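Side-chain contacts in nigerythrin (Desulfovibrio vulgaris subsp. vulgaris, PDB 1YUZ), which shows NADH peroxidase activity in vitro, as a homodimer whose subunits pair a ferritin-like diiron site with a rubredoxin-like iron centre: residues N107-S110 and G111-E115; L147-S150 and V151-E154; F126-K129 and A130-G134; A138-V141 and F142-K146. All coordinates share one frame; numbering follows the deposited sequence.

Interaction 1: N107-S110 and G111-E115; sequences NLIS and GANGE. With FE2 (Fe (II) ion), chain G.
Ile109 and Asn113 run side by side and point the same way, which lays a primary amide along a branched hydrocarbon. The CG2 methyl of Ile109 lies 3.6 Å from ND2 of Asn113. With chi1 at -69°, CG1 of the isoleucine lies beside the backbone N, which leaves CG2 anti to it and turned toward the next turn of the helix. Asn113 ND2 also comes within 3.4 Å of Ile109 O, but the angle is too poor for a hydrogen bond; this carbonyl is taken instead by Asn113 N at 2.9 Å. The same i to i+4 pattern gives Gly111, Ala112 and Gly114 their acceptors one turn back, at Asn107 O, Leu108 O and Ser110 O.

Glu115, one turn after Gly111, carries the metal site. Its chain is bent at chi2 (-67°), and the carboxylate chelates the iron(II) ion with both oxygens, OE1 at 2.2 Å and OE2 at 2.3 Å. Glutamate suits the place because one side chain supplies two ligand atoms. Glu73, Glu149, His152 and a water complete the metal's shell, and Tyr47 OH makes a hydrogen bond to Glu115 OE2, a second-shell contact that would steady the carboxylate.

This part of helix 104-132 touches three other helices and the second subunit. Leu108 packs on Phe66 of helix 60-87 and on Tyr156 of helix 136-161, Ser110 OG is hydrogen-bonded to Lys46 NZ of helix 29-56, and Ile109 and Asn113 pack against Ser120 and Ile116 of the second subunit.

Interaction 2: L147-S150 and V151-E154; sequences LAES and VHAE. With FE2 (Fe (II) ion), chain G; FE (Fe (III) ion), chain F.
His152 N, Ala153 N and Glu154 N donate to Ala148 O, Glu149 O and Ser150 O one turn back, and this spacing puts Glu149 and His152, three residues apart, over one side of the helix. They form the Glu-x-x-His signature of ferritin-like diiron proteins. Glu149 bridges the metals, with OE1 at 2.0 Å from the iron(II) ion and OE2 at 2.0 Å from the iron(III) ion. A carboxylate suits this place because its two oxygens can serve two metals at once. His152 reaches the iron(II) ion with ND1 at 2.2 Å, its ring plane turned 71° from that of the carboxylate. Glu149 OE1 and His152 ND1 are therefore only 3.0 Å apart, as neighbouring ligands of one metal and not as a hydrogen-bonded pair.

The imidazole is fixed by the metal at ND1 and by a hydrogen bond from NE2 to Gly178 O. Ala148 O lies 3.1 Å above one face, toward the rim, and the small Ala148 CB comes to 4.0 Å from His152 NE2. Gly178 follows the rubredoxin-like cysteine Cys177, a link consistent with electron transfer between the two iron centres. Ser150 holds OG between its backbone N and carbonyl carbon (chi1 55°), where it is hydrogen-bonded to Asn161 OD1 of the second subunit; ND2 of that same asparagine is hydrogen-bonded to Glu154 OE2.

Helix 136-161 has neighbours of several kinds here: Glu149 touches Thr119 and Tyr123 of helix 104-132, His152 packs on Thr69 and Ala72 of helix 60-87, and Ala153 meets Leu157 of the second subunit.

Interaction 3: F126-K129 and A130-G134; sequences FIRK and AQEEG
Ala130 N closes a helical hydrogen bond to Phe126 O, 2.9 Å long, on the inner face of a helix end whose outer face is mostly charged. Phe126, Ile127 and Ala130 are all buried on that inner side; Phe126 packs on Ala35 of helix 29-56, Ile127 on Thr143 and Ala130 on Val139 of helix 136-161, where apolar side chains belong.

The outer side is looser. Arg128, bent at chi2 (63°), brings NE to 2.8 Å from Glu132 OE2, a salt bridge lying near the guanidinium plane but reaching the oxygen from above the carboxylate plane. NH2 adds a weak bond to the same oxygen. Lys129 crosses Glu133 obliquely, and its nearest atom is CE, 3.1 Å from Glu133 OE2; NZ makes a long salt bridge to that oxygen at 3.7 Å. A water joins Lys129 NZ to Glu132 OE1, while Glu133 OE1 is hydrogen-bonded to Thr29 OG1. Gly134, with positive phi, ends the helix in a Schellman motif.

Arg128 was modelled in two conformers, so the salt bridge describes one of them; a crystal contact may also influence it. Arginine and lysine one turn before two glutamates should offset the negative charge that a helix C-terminus disfavours.

Interaction 4: A138-V141 and F142-K146; sequences AVHV and FTRAK
In the ferritin-like helix bundle, helix 136-161 turns one flank toward the rubredoxin-like centre, and there His140 and Arg144 meet one turn apart. The CG of Arg144 sits over the imidazole face, 4.3 Å from the ring centroid of His140, in a CH-pi contact. Further out the roles reverse: His140 CE1 comes over a face of the guanidinium, 3.2 Å from Arg144 NE, with the two planes 76° apart. His140 gets there because its CG stands anti to the backbone N (chi1 172°), bringing the ring forward along the helix. Arginine suits the spot, having an aliphatic stem for the ring and a planar head that reaches on; in the conformer described, one of two, NH1 makes a weak bond to Ile191 O. The side chain also touches the Cys4 iron site at Cys192, where in this conformer its positive charge may favour the more negative, reduced form of the site.

The bundle side of the helix is different in kind. Thr143 doubles the helical bond to Val139 O: its N donates at 2.9 Å and OG1 at 2.7 Å, from opposite faces of the carbonyl plane. Threonine can thus bury a hydroxyl by spending it on its own helix, while Thr143 OG1 lies 3.9 Å from Val139 CG1. Phe142 sets CE1 at 4.2 Å from Ala138 CB, an apolar contact made by a ring that also packs on Leu33 and Ala36 of helix 29-56. Val141 meets Leu79 and Leu83 of helix 60-87.

How the interactions relate
Interactions 1 and 2 form the buried, metal-binding pair: they lie on different helices, 104-132 and 136-161, but share the iron(II) ion and a water, and Glu115 CB packs 3.7 Å from Ala153 CB. Both also touch the second subunit. Interactions 3 and 4 repeat this pairing of helices toward one end of the bundle without metal ligands; there apolar groups meet, Ala130 CB lying 3.5 Å from Val139 CG2. Interaction 3 carries its salt bridges on the solvent side, whereas interaction 4 is mostly buried and directs its arginine to the rubredoxin-like site. Interactions 4 and 2 adjoin in sequence on helix 136-161, which supplies ligands to the diiron site and borders the rubredoxin-like one.

Interaction 1: N107-S110 and G111-E115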
ATOM      1  N   ASN B 107       5.828  -3.133  11.138  1.00  8.77           N
ATOM      2  CA  ASN B 107       6.955  -3.318  10.231  1.00  8.65           C
ATOM      3  C   ASN B 107       6.429  -3.412   8.802  1.00  8.44           C
ATOM      4  O   ASN B 107       7.040  -2.883   7.875  1.00  8.33           O
ATOM      5  CB  ASN B 107       7.750  -4.575  10.582  1.00  8.87           C
ATOM      6  CG  ASN B 107       8.410  -4.486  11.942  1.00  8.97           C
ATOM      7  OD1 ASN B 107       8.617  -3.395  12.472  1.00  9.28           O
ATOM      8  ND2 ASN B 107       8.759  -5.633  12.505  1.00  9.31           N
ATOM      9  N   LEU B 108       5.297  -4.087   8.623  1.00  8.17           N
ATOM     10  CA  LEU B 108       4.697  -4.197   7.299  1.00  8.01           C
ATOM     11  C   LEU B 108       4.296  -2.810   6.807  1.00  7.98           C
ATOM     12  O   LEU B 108       4.444  -2.502   5.633  1.00  7.74           O
ATOM     13  CB  LEU B 108       3.473  -5.113   7.336  1.00  8.04           C
ATOM     14  CG  LEU B 108       3.765  -6.613   7.408  1.00  8.03           C
ATOM     15  CD1 LEU B 108       2.484  -7.364   7.730  1.00  8.16           C
ATOM     16  CD2 LEU B 108       4.346  -7.090   6.090  1.00  8.10           C
ATOM     17  N   ILE B 109       3.787  -1.972   7.708  1.00  7.89           N
ATOM     18  CA  ILE B 109       3.395  -0.615   7.335  1.00  8.07           C
ATOM     19  C   ILE B 109       4.644   0.207   6.993  1.00  8.18           C
ATOM     20  O   ILE B 109       4.651   0.959   6.019  1.00  8.00           O
ATOM     21  CB  ILE B 109       2.602   0.072   8.477  1.00  8.22           C
ATOM     22  CG1 ILE B 109       1.232  -0.602   8.636  1.00  8.42           C
ATOM     23  CG2 ILE B 109       2.454   1.564   8.195  1.00  8.33           C
ATOM     24  CD1 ILE B 109       0.312  -0.464   7.423  1.00  8.80           C
ATOM     25  N   SER B 110       5.699   0.060   7.789  1.00  8.38           N
ATOM     26  CA  SER B 110       6.944   0.771   7.523  1.00  8.76           C
ATOM     27  C   SER B 110       7.456   0.344   6.150  1.00  8.66           C
ATOM     28  O   SER B 110       7.903   1.168   5.352  1.00  8.72           O
ATOM     29  CB  SER B 110       7.979   0.429   8.595  1.00  9.22           C
ATOM     30  OG  SER B 110       9.235   1.014   8.302  1.00 10.68           O
ATOM     31  N   GLY B 111       7.388  -0.953   5.878  1.00  8.47           N
ATOM     32  CA  GLY B 111       7.828  -1.453   4.592  1.00  8.48           C
ATOM     33  C   GLY B 111       6.992  -0.870   3.467  1.00  8.35           C
ATOM     34  O   GLY B 111       7.530  -0.372   2.481  1.00  8.34           O
ATOM     35  N   ALA B 112       5.672  -0.916   3.616  1.00  8.38           N
ATOM     36  CA  ALA B 112       4.786  -0.387   2.591  1.00  8.48           C
ATOM     37  C   ALA B 112       5.064   1.087   2.324  1.00  8.54           C
ATOM     38  O   ALA B 112       5.116   1.511   1.170  1.00  8.43           O
ATOM     39  CB  ALA B 112       3.339  -0.581   3.004  1.00  8.68           C
ATOM     40  N   ASN B 113       5.250   1.870   3.381  1.00  8.51           N
ATOM     41  CA  ASN B 113       5.514   3.291   3.200  1.00  8.66           C
ATOM     42  C   ASN B 113       6.822   3.529   2.468  1.00  8.50           C
ATOM     43  O   ASN B 113       6.911   4.413   1.613  1.00  8.64           O
ATOM     44  CB  ASN B 113       5.526   4.017   4.544  1.00  9.28           C
ATOM     45  CG  ASN B 113       4.140   4.158   5.133  1.00  9.71           C
ATOM     46  OD1 ASN B 113       3.150   4.172   4.405  1.00 10.81           O
ATOM     47  ND2 ASN B 113       4.062   4.275   6.457  1.00 10.35           N
ATOM     48  N   GLY B 114       7.835   2.736   2.793  1.00  8.24           N
ATOM     49  CA  GLY B 114       9.116   2.889   2.134  1.00  8.01           C
ATOM     50  C   GLY B 114       8.999   2.527   0.664  1.00  7.85           C
ATOM     51  O   GLY B 114       9.536   3.221  -0.203  1.00  8.08           O
ATOM     52  N   GLU B 115       8.294   1.435   0.379  1.00  7.73           N
ATOM     53  CA  GLU B 115       8.099   0.981  -0.992  1.00  7.78           C
ATOM     54  C   GLU B 115       7.349   2.036  -1.792  1.00  7.74           C
ATOM     55  O   GLU B 115       7.697   2.313  -2.942  1.00  7.70           O
ATOM     56  CB  GLU B 115       7.314  -0.331  -1.011  1.00  7.71           C
ATOM     57  CG  GLU B 115       8.033  -1.509  -0.370  1.00  7.80           C
ATOM     58  CD  GLU B 115       9.272  -1.944  -1.137  1.00  7.84           C
ATOM     59  OE1 GLU B 115       9.439  -1.540  -2.305  1.00  7.98           O
ATOM     60  OE2 GLU B 115      10.079  -2.714  -0.577  1.00  7.98           O
TER
HETATM   61 FE   FE2 G 302      11.187  -2.861  -2.543  1.00  8.13          FE
HETATM   62  O   HOH W   1      12.380  -1.164  -1.643  1.00 13.29           O

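Interaction 2: L147-S150 and V151-E154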
ATOM      1  N   LEU B 147       9.280  -0.569 -10.703  1.00  7.69           N
ATOM      2  CA  LEU B 147       8.146  -1.459 -10.921  1.00  7.75           C
ATOM      3  C   LEU B 147       8.008  -2.504  -9.825  1.00  7.55           C
ATOM      4  O   LEU B 147       6.898  -2.837  -9.411  1.00  7.62           O
ATOM      5  CB  LEU B 147       8.279  -2.151 -12.275  1.00  7.89           C
ATOM      6  CG  LEU B 147       8.097  -1.216 -13.474  1.00  8.10           C
ATOM      7  CD1 LEU B 147       8.566  -1.913 -14.737  1.00  8.56           C
ATOM      8  CD2 LEU B 147       6.643  -0.794 -13.588  1.00  8.78           C
ATOM      9  N   ALA B 148       9.134  -3.025  -9.355  1.00  7.44           N
ATOM     10  CA  ALA B 148       9.089  -4.029  -8.306  1.00  7.39           C
ATOM     11  C   ALA B 148       8.648  -3.420  -6.981  1.00  7.44           C
ATOM     12  O   ALA B 148       7.950  -4.066  -6.206  1.00  7.26           O
ATOM     13  CB  ALA B 148      10.456  -4.683  -8.151  1.00  7.52           C
ATOM     14  N   GLU B 149       9.029  -2.172  -6.722  1.00  7.49           N
ATOM     15  CA  GLU B 149       8.678  -1.544  -5.451  1.00  7.61           C
ATOM     16  C   GLU B 149       7.177  -1.426  -5.229  1.00  7.57           C
ATOM     17  O   GLU B 149       6.699  -1.627  -4.115  1.00  7.43           O
ATOM     18  CB  GLU B 149       9.323  -0.159  -5.332  1.00  8.15           C
ATOM     19  CG  GLU B 149      10.808  -0.107  -5.699  1.00  9.04           C
ATOM     20  CD  GLU B 149      11.706  -0.954  -4.809  1.00  9.73           C
ATOM     21  OE1 GLU B 149      11.292  -2.050  -4.375  1.00  9.86           O
ATOM     22  OE2 GLU B 149      12.854  -0.525  -4.567  1.00 11.01           O
ATOM     23  N   SER B 150       6.420  -1.100  -6.270  1.00  7.41           N
ATOM     24  CA  SER B 150       4.986  -0.989  -6.070  1.00  7.60           C
ATOM     25  C   SER B 150       4.379  -2.375  -5.834  1.00  7.48           C
ATOM     26  O   SER B 150       3.362  -2.502  -5.160  1.00  7.60           O
ATOM     27  CB  SER B 150       4.323  -0.271  -7.249  1.00  7.79           C
ATOM     28  OG  SER B 150       4.628  -0.885  -8.483  1.00  7.98           O
ATOM     29  N   VAL B 151       5.005  -3.412  -6.384  1.00  7.53           N
ATOM     30  CA  VAL B 151       4.529  -4.775  -6.159  1.00  7.47           C
ATOM     31  C   VAL B 151       4.823  -5.114  -4.696  1.00  7.28           C
ATOM     32  O   VAL B 151       3.998  -5.710  -4.009  1.00  7.14           O
ATOM     33  CB  VAL B 151       5.239  -5.781  -7.094  1.00  7.54           C
ATOM     34  CG1 VAL B 151       5.012  -7.209  -6.611  1.00  7.86           C
ATOM     35  CG2 VAL B 151       4.706  -5.629  -8.510  1.00  8.05           C
ATOM     36  N   HIS B 152       5.995  -4.716  -4.214  1.00  7.10           N
ATOM     37  CA  HIS B 152       6.360  -4.967  -2.823  1.00  6.94           C
ATOM     38  C   HIS B 152       5.370  -4.277  -1.893  1.00  6.91           C
ATOM     39  O   HIS B 152       4.971  -4.830  -0.867  1.00  6.84           O
ATOM     40  CB  HIS B 152       7.761  -4.429  -2.536  1.00  6.92           C
ATOM     41  CG  HIS B 152       8.840  -5.111  -3.314  1.00  6.98           C
ATOM     42  ND1 HIS B 152      10.123  -4.613  -3.393  1.00  7.12           N
ATOM     43  CD2 HIS B 152       8.834  -6.255  -4.038  1.00  7.14           C
ATOM     44  CE1 HIS B 152      10.860  -5.422  -4.133  1.00  7.17           C
ATOM     45  NE2 HIS B 152      10.102  -6.425  -4.537  1.00  7.11           N
ATOM     46  N   ALA B 153       4.979  -3.056  -2.245  1.00  6.99           N
ATOM     47  CA  ALA B 153       4.031  -2.311  -1.428  1.00  7.20           C
ATOM     48  C   ALA B 153       2.720  -3.082  -1.331  1.00  7.34           C
ATOM     49  O   ALA B 153       2.161  -3.233  -0.245  1.00  7.29           O
ATOM     50  CB  ALA B 153       3.789  -0.928  -2.026  1.00  7.24           C
ATOM     51  N   GLU B 154       2.230  -3.580  -2.463  1.00  7.56           N
ATOM     52  CA  GLU B 154       0.980  -4.327  -2.453  1.00  7.85           C
ATOM     53  C   GLU B 154       1.107  -5.609  -1.636  1.00  7.74           C
ATOM     54  O   GLU B 154       0.200  -5.956  -0.883  1.00  7.64           O
ATOM     55  CB  GLU B 154       0.541  -4.668  -3.878  1.00  8.35           C
ATOM     56  CG  GLU B 154      -0.774  -5.428  -3.911  1.00  9.47           C
ATOM     57  CD  GLU B 154      -1.232  -5.788  -5.307  1.00 10.17           C
ATOM     58  OE1 GLU B 154      -2.217  -6.548  -5.422  1.00 11.00           O
ATOM     59  OE2 GLU B 154      -0.623  -5.313  -6.289  1.00 11.05           O
TER
HETATM   60 FE   FE2 G 302      11.187  -2.861  -2.543  1.00  8.13          FE
HETATM   61 FE    FE F 301      13.884  -0.699  -2.815  1.00 10.00          FE
HETATM   62  O   HOH W   1      12.380  -1.164  -1.643  1.00 13.29           O

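Interaction 3: F126-K129 and A130-G134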
ATOM      1  N   PHE B 126      14.562   9.785 -10.169  1.00  9.92           N
ATOM      2  CA  PHE B 126      15.819   9.347 -10.763  1.00 10.06           C
ATOM      3  C   PHE B 126      15.634   8.943 -12.221  1.00 10.12           C
ATOM      4  O   PHE B 126      16.514   9.171 -13.050  1.00 10.10           O
ATOM      5  CB  PHE B 126      16.390   8.173  -9.970  1.00 10.03           C
ATOM      6  CG  PHE B 126      16.886   8.541  -8.599  1.00 10.00           C
ATOM      7  CD1 PHE B 126      17.300   7.549  -7.718  1.00 10.06           C
ATOM      8  CD2 PHE B 126      16.963   9.874  -8.192  1.00 10.15           C
ATOM      9  CE1 PHE B 126      17.786   7.870  -6.456  1.00 10.06           C
ATOM     10  CE2 PHE B 126      17.450  10.205  -6.928  1.00 10.22           C
ATOM     11  CZ  PHE B 126      17.862   9.203  -6.061  1.00 10.15           C
ATOM     12  N   ILE B 127      14.496   8.336 -12.534  1.00 10.40           N
ATOM     13  CA  ILE B 127      14.213   7.936 -13.906  1.00 10.80           C
ATOM     14  C   ILE B 127      14.132   9.183 -14.778  1.00 11.23           C
ATOM     15  O   ILE B 127      14.716   9.234 -15.857  1.00 11.24           O
ATOM     16  CB  ILE B 127      12.880   7.161 -13.997  1.00 10.52           C
ATOM     17  CG1 ILE B 127      13.028   5.801 -13.308  1.00 10.58           C
ATOM     18  CG2 ILE B 127      12.468   6.992 -15.456  1.00 10.56           C
ATOM     19  CD1 ILE B 127      11.723   5.068 -13.121  1.00 10.60           C
ATOM     20  N   ARG B 128      13.405  10.189 -14.304  0.50 11.46           N
ATOM     21  CA  ARG B 128      13.258  11.426 -15.055  0.50 11.89           C
ATOM     22  C   ARG B 128      14.611  12.072 -15.325  0.50 12.00           C
ATOM     23  O   ARG B 128      14.881  12.510 -16.443  0.50 11.99           O
ATOM     24  CB  ARG B 128      12.363  12.405 -14.295  0.50 12.15           C
ATOM     25  CG  ARG B 128      12.154  13.719 -15.022  0.50 12.50           C
ATOM     26  CD  ARG B 128      11.430  13.516 -16.343  0.50 12.84           C
ATOM     27  NE  ARG B 128      11.493  14.713 -17.179  0.50 13.25           N
ATOM     28  CZ  ARG B 128      10.832  14.870 -18.322  0.50 13.45           C
ATOM     29  NH1 ARG B 128      10.044  13.905 -18.777  0.50 13.64           N
ATOM     30  NH2 ARG B 128      10.959  15.996 -19.011  0.50 13.65           N
ATOM     31  N   LYS B 129      15.461  12.130 -14.305  1.00 12.13           N
ATOM     32  CA  LYS B 129      16.780  12.731 -14.462  1.00 12.43           C
ATOM     33  C   LYS B 129      17.598  11.940 -15.478  1.00 12.42           C
ATOM     34  O   LYS B 129      18.285  12.526 -16.312  1.00 12.35           O
ATOM     35  CB  LYS B 129      17.518  12.779 -13.122  1.00 13.04           C
ATOM     36  CG  LYS B 129      18.916  13.394 -13.195  1.00 13.88           C
ATOM     37  CD  LYS B 129      18.872  14.882 -13.520  1.00 14.88           C
ATOM     38  CE  LYS B 129      20.261  15.500 -13.471  1.00 15.39           C
ATOM     39  NZ  LYS B 129      20.221  16.976 -13.678  1.00 16.03           N
ATOM     40  N   ALA B 130      17.527  10.613 -15.409  1.00 12.36           N
ATOM     41  CA  ALA B 130      18.260   9.763 -16.345  1.00 12.48           C
ATOM     42  C   ALA B 130      17.762  10.016 -17.765  1.00 12.60           C
ATOM     43  O   ALA B 130      18.545  10.031 -18.712  1.00 12.68           O
ATOM     44  CB  ALA B 130      18.083   8.292 -15.975  1.00 12.31           C
ATOM     45  N   GLN B 131      16.456  10.215 -17.911  1.00 12.81           N
ATOM     46  CA  GLN B 131      15.878  10.491 -19.222  1.00 13.23           C
ATOM     47  C   GLN B 131      16.396  11.821 -19.750  1.00 13.52           C
ATOM     48  O   GLN B 131      16.805  11.932 -20.907  1.00 13.25           O
ATOM     49  CB  GLN B 131      14.356  10.566 -19.134  1.00 13.34           C
ATOM     50  CG  GLN B 131      13.658   9.234 -19.004  1.00 13.74           C
ATOM     51  CD  GLN B 131      12.160   9.397 -18.927  1.00 13.90           C
ATOM     52  OE1 GLN B 131      11.628   9.869 -17.921  1.00 14.36           O
ATOM     53  NE2 GLN B 131      11.469   9.025 -19.999  1.00 14.21           N
ATOM     54  N   GLU B 132      16.372  12.835 -18.893  1.00 13.83           N
ATOM     55  CA  GLU B 132      16.821  14.161 -19.285  1.00 14.34           C
ATOM     56  C   GLU B 132      18.312  14.199 -19.615  1.00 14.38           C
ATOM     57  O   GLU B 132      18.752  15.064 -20.373  1.00 14.35           O
ATOM     58  CB  GLU B 132      16.473  15.173 -18.185  1.00 14.95           C
ATOM     59  CG  GLU B 132      14.977  15.202 -17.862  1.00 16.10           C
ATOM     60  CD  GLU B 132      14.594  16.254 -16.838  1.00 16.64           C
ATOM     61  OE1 GLU B 132      15.443  16.602 -15.991  1.00 17.41           O
ATOM     62  OE2 GLU B 132      13.431  16.720 -16.867  1.00 17.25           O
ATOM     63  N   GLU B 133      19.080  13.257 -19.068  1.00 14.40           N
ATOM     64  CA  GLU B 133      20.522  13.188 -19.321  1.00 14.64           C
ATOM     65  C   GLU B 133      20.869  12.142 -20.380  1.00 14.50           C
ATOM     66  O   GLU B 133      22.044  11.899 -20.655  1.00 14.46           O
ATOM     67  CB  GLU B 133      21.293  12.867 -18.036  1.00 15.15           C
ATOM     68  CG  GLU B 133      21.103  13.867 -16.908  1.00 15.98           C
ATOM     69  CD  GLU B 133      22.106  13.678 -15.778  1.00 16.41           C
ATOM     70  OE1 GLU B 133      22.379  12.519 -15.395  1.00 16.69           O
ATOM     71  OE2 GLU B 133      22.622  14.694 -15.265  1.00 17.00           O
ATOM     72  N   GLY B 134      19.850  11.519 -20.959  1.00 14.31           N
ATOM     73  CA  GLY B 134      20.078  10.519 -21.988  1.00 14.38           C
ATOM     74  C   GLY B 134      20.760   9.240 -21.535  1.00 14.27           C
ATOM     75  O   GLY B 134      21.377   8.549 -22.344  1.00 14.50           O
TER
HETATM   76  O   HOH W   2      17.962  17.392 -15.080  1.00 35.28           O

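Interaction 4: A138-V141 and F142-K146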
ATOM      1  N   ALA B 138      20.557   3.666 -17.216  1.00 11.91           N
ATOM      2  CA  ALA B 138      20.057   4.025 -15.898  1.00 11.44           C
ATOM      3  C   ALA B 138      18.535   4.038 -15.905  1.00 11.18           C
ATOM      4  O   ALA B 138      17.906   3.615 -14.938  1.00 10.96           O
ATOM      5  CB  ALA B 138      20.595   5.385 -15.492  1.00 11.43           C
ATOM      6  N   VAL B 139      17.939   4.523 -16.988  1.00 10.94           N
ATOM      7  CA  VAL B 139      16.486   4.543 -17.084  1.00 10.90           C
ATOM      8  C   VAL B 139      15.978   3.109 -16.952  1.00 10.84           C
ATOM      9  O   VAL B 139      15.007   2.848 -16.243  1.00 10.51           O
ATOM     10  CB  VAL B 139      16.016   5.132 -18.436  1.00 10.83           C
ATOM     11  CG1 VAL B 139      14.532   4.860 -18.638  1.00 10.88           C
ATOM     12  CG2 VAL B 139      16.283   6.636 -18.469  1.00 10.92           C
ATOM     13  N   HIS B 140      16.649   2.180 -17.625  1.00 10.87           N
ATOM     14  CA  HIS B 140      16.255   0.776 -17.577  1.00 10.99           C
ATOM     15  C   HIS B 140      16.343   0.218 -16.161  1.00 10.78           C
ATOM     16  O   HIS B 140      15.387  -0.370 -15.654  1.00 10.69           O
ATOM     17  CB  HIS B 140      17.153  -0.049 -18.502  1.00 11.68           C
ATOM     18  CG  HIS B 140      16.945  -1.527 -18.388  1.00 12.53           C
ATOM     19  ND1 HIS B 140      15.835  -2.165 -18.896  1.00 13.22           N
ATOM     20  CD2 HIS B 140      17.699  -2.489 -17.806  1.00 12.93           C
ATOM     21  CE1 HIS B 140      15.916  -3.459 -18.635  1.00 13.19           C
ATOM     22  NE2 HIS B 140      17.036  -3.681 -17.975  1.00 13.48           N
ATOM     23  N   VAL B 141      17.493   0.399 -15.524  1.00 10.38           N
ATOM     24  CA  VAL B 141      17.685  -0.107 -14.173  1.00 10.23           C
ATOM     25  C   VAL B 141      16.710   0.505 -13.168  1.00  9.98           C
ATOM     26  O   VAL B 141      16.080  -0.213 -12.394  1.00 10.01           O
ATOM     27  CB  VAL B 141      19.137   0.126 -13.702  1.00 10.27           C
ATOM     28  CG1 VAL B 141      19.265  -0.180 -12.217  1.00 10.78           C
ATOM     29  CG2 VAL B 141      20.085  -0.763 -14.505  1.00 10.62           C
ATOM     30  N   PHE B 142      16.577   1.827 -13.187  1.00  9.55           N
ATOM     31  CA  PHE B 142      15.671   2.509 -12.268  1.00  9.26           C
ATOM     32  C   PHE B 142      14.223   2.095 -12.515  1.00  9.19           C
ATOM     33  O   PHE B 142      13.428   2.005 -11.582  1.00  9.23           O
ATOM     34  CB  PHE B 142      15.806   4.025 -12.420  1.00  9.22           C
ATOM     35  CG  PHE B 142      17.065   4.597 -11.825  1.00  8.99           C
ATOM     36  CD1 PHE B 142      17.670   5.708 -12.405  1.00  9.10           C
ATOM     37  CD2 PHE B 142      17.620   4.069 -10.659  1.00  8.89           C
ATOM     38  CE1 PHE B 142      18.800   6.288 -11.837  1.00  8.97           C
ATOM     39  CE2 PHE B 142      18.753   4.642 -10.083  1.00  8.96           C
ATOM     40  CZ  PHE B 142      19.344   5.758 -10.673  1.00  8.89           C
ATOM     41  N   THR B 143      13.880   1.863 -13.776  1.00  9.17           N
ATOM     42  CA  THR B 143      12.532   1.446 -14.139  1.00  9.25           C
ATOM     43  C   THR B 143      12.224   0.072 -13.559  1.00  9.19           C
ATOM     44  O   THR B 143      11.162  -0.138 -12.965  1.00  9.17           O
ATOM     45  CB  THR B 143      12.361   1.389 -15.671  1.00  9.41           C
ATOM     46  OG1 THR B 143      12.313   2.722 -16.191  1.00  9.94           O
ATOM     47  CG2 THR B 143      11.083   0.656 -16.051  1.00  9.61           C
ATOM     48  N   ARG B 144      13.147  -0.871 -13.733  0.50  9.24           N
ATOM     49  CA  ARG B 144      12.947  -2.215 -13.212  0.50  9.31           C
ATOM     50  C   ARG B 144      12.745  -2.182 -11.702  0.50  9.06           C
ATOM     51  O   ARG B 144      11.833  -2.820 -11.177  0.50  8.97           O
ATOM     52  CB  ARG B 144      14.134  -3.121 -13.565  0.50  9.73           C
ATOM     53  CG  ARG B 144      14.168  -3.569 -15.022  0.50 10.33           C
ATOM     54  CD  ARG B 144      14.676  -5.008 -15.154  0.50 10.93           C
ATOM     55  NE  ARG B 144      14.622  -5.499 -16.530  0.50 11.54           N
ATOM     56  CZ  ARG B 144      13.516  -5.541 -17.267  0.50 11.48           C
ATOM     57  NH1 ARG B 144      12.367  -5.119 -16.759  0.50 11.76           N
ATOM     58  NH2 ARG B 144      13.557  -5.995 -18.510  0.50 11.74           N
ATOM     59  N   ALA B 145      13.593  -1.434 -11.001  1.00  8.79           N
ATOM     60  CA  ALA B 145      13.477  -1.330  -9.549  1.00  8.48           C
ATOM     61  C   ALA B 145      12.135  -0.706  -9.171  1.00  8.30           C
ATOM     62  O   ALA B 145      11.414  -1.239  -8.328  1.00  8.20           O
ATOM     63  CB  ALA B 145      14.629  -0.490  -8.981  1.00  8.63           C
ATOM     64  N   LYS B 146      11.806   0.414  -9.808  1.00  7.99           N
ATOM     65  CA  LYS B 146      10.565   1.139  -9.552  1.00  7.80           C
ATOM     66  C   LYS B 146       9.333   0.246  -9.656  1.00  7.71           C
ATOM     67  O   LYS B 146       8.447   0.293  -8.798  1.00  7.53           O
ATOM     68  CB  LYS B 146      10.455   2.319 -10.528  1.00  8.00           C
ATOM     69  CG  LYS B 146       9.165   3.137 -10.458  1.00  7.97           C
ATOM     70  CD  LYS B 146       8.089   2.581 -11.380  1.00  8.24           C
ATOM     71  CE  LYS B 146       6.877   3.499 -11.462  1.00  8.35           C
ATOM     72  NZ  LYS B 146       6.051   3.477 -10.221  1.00  8.54           N
TER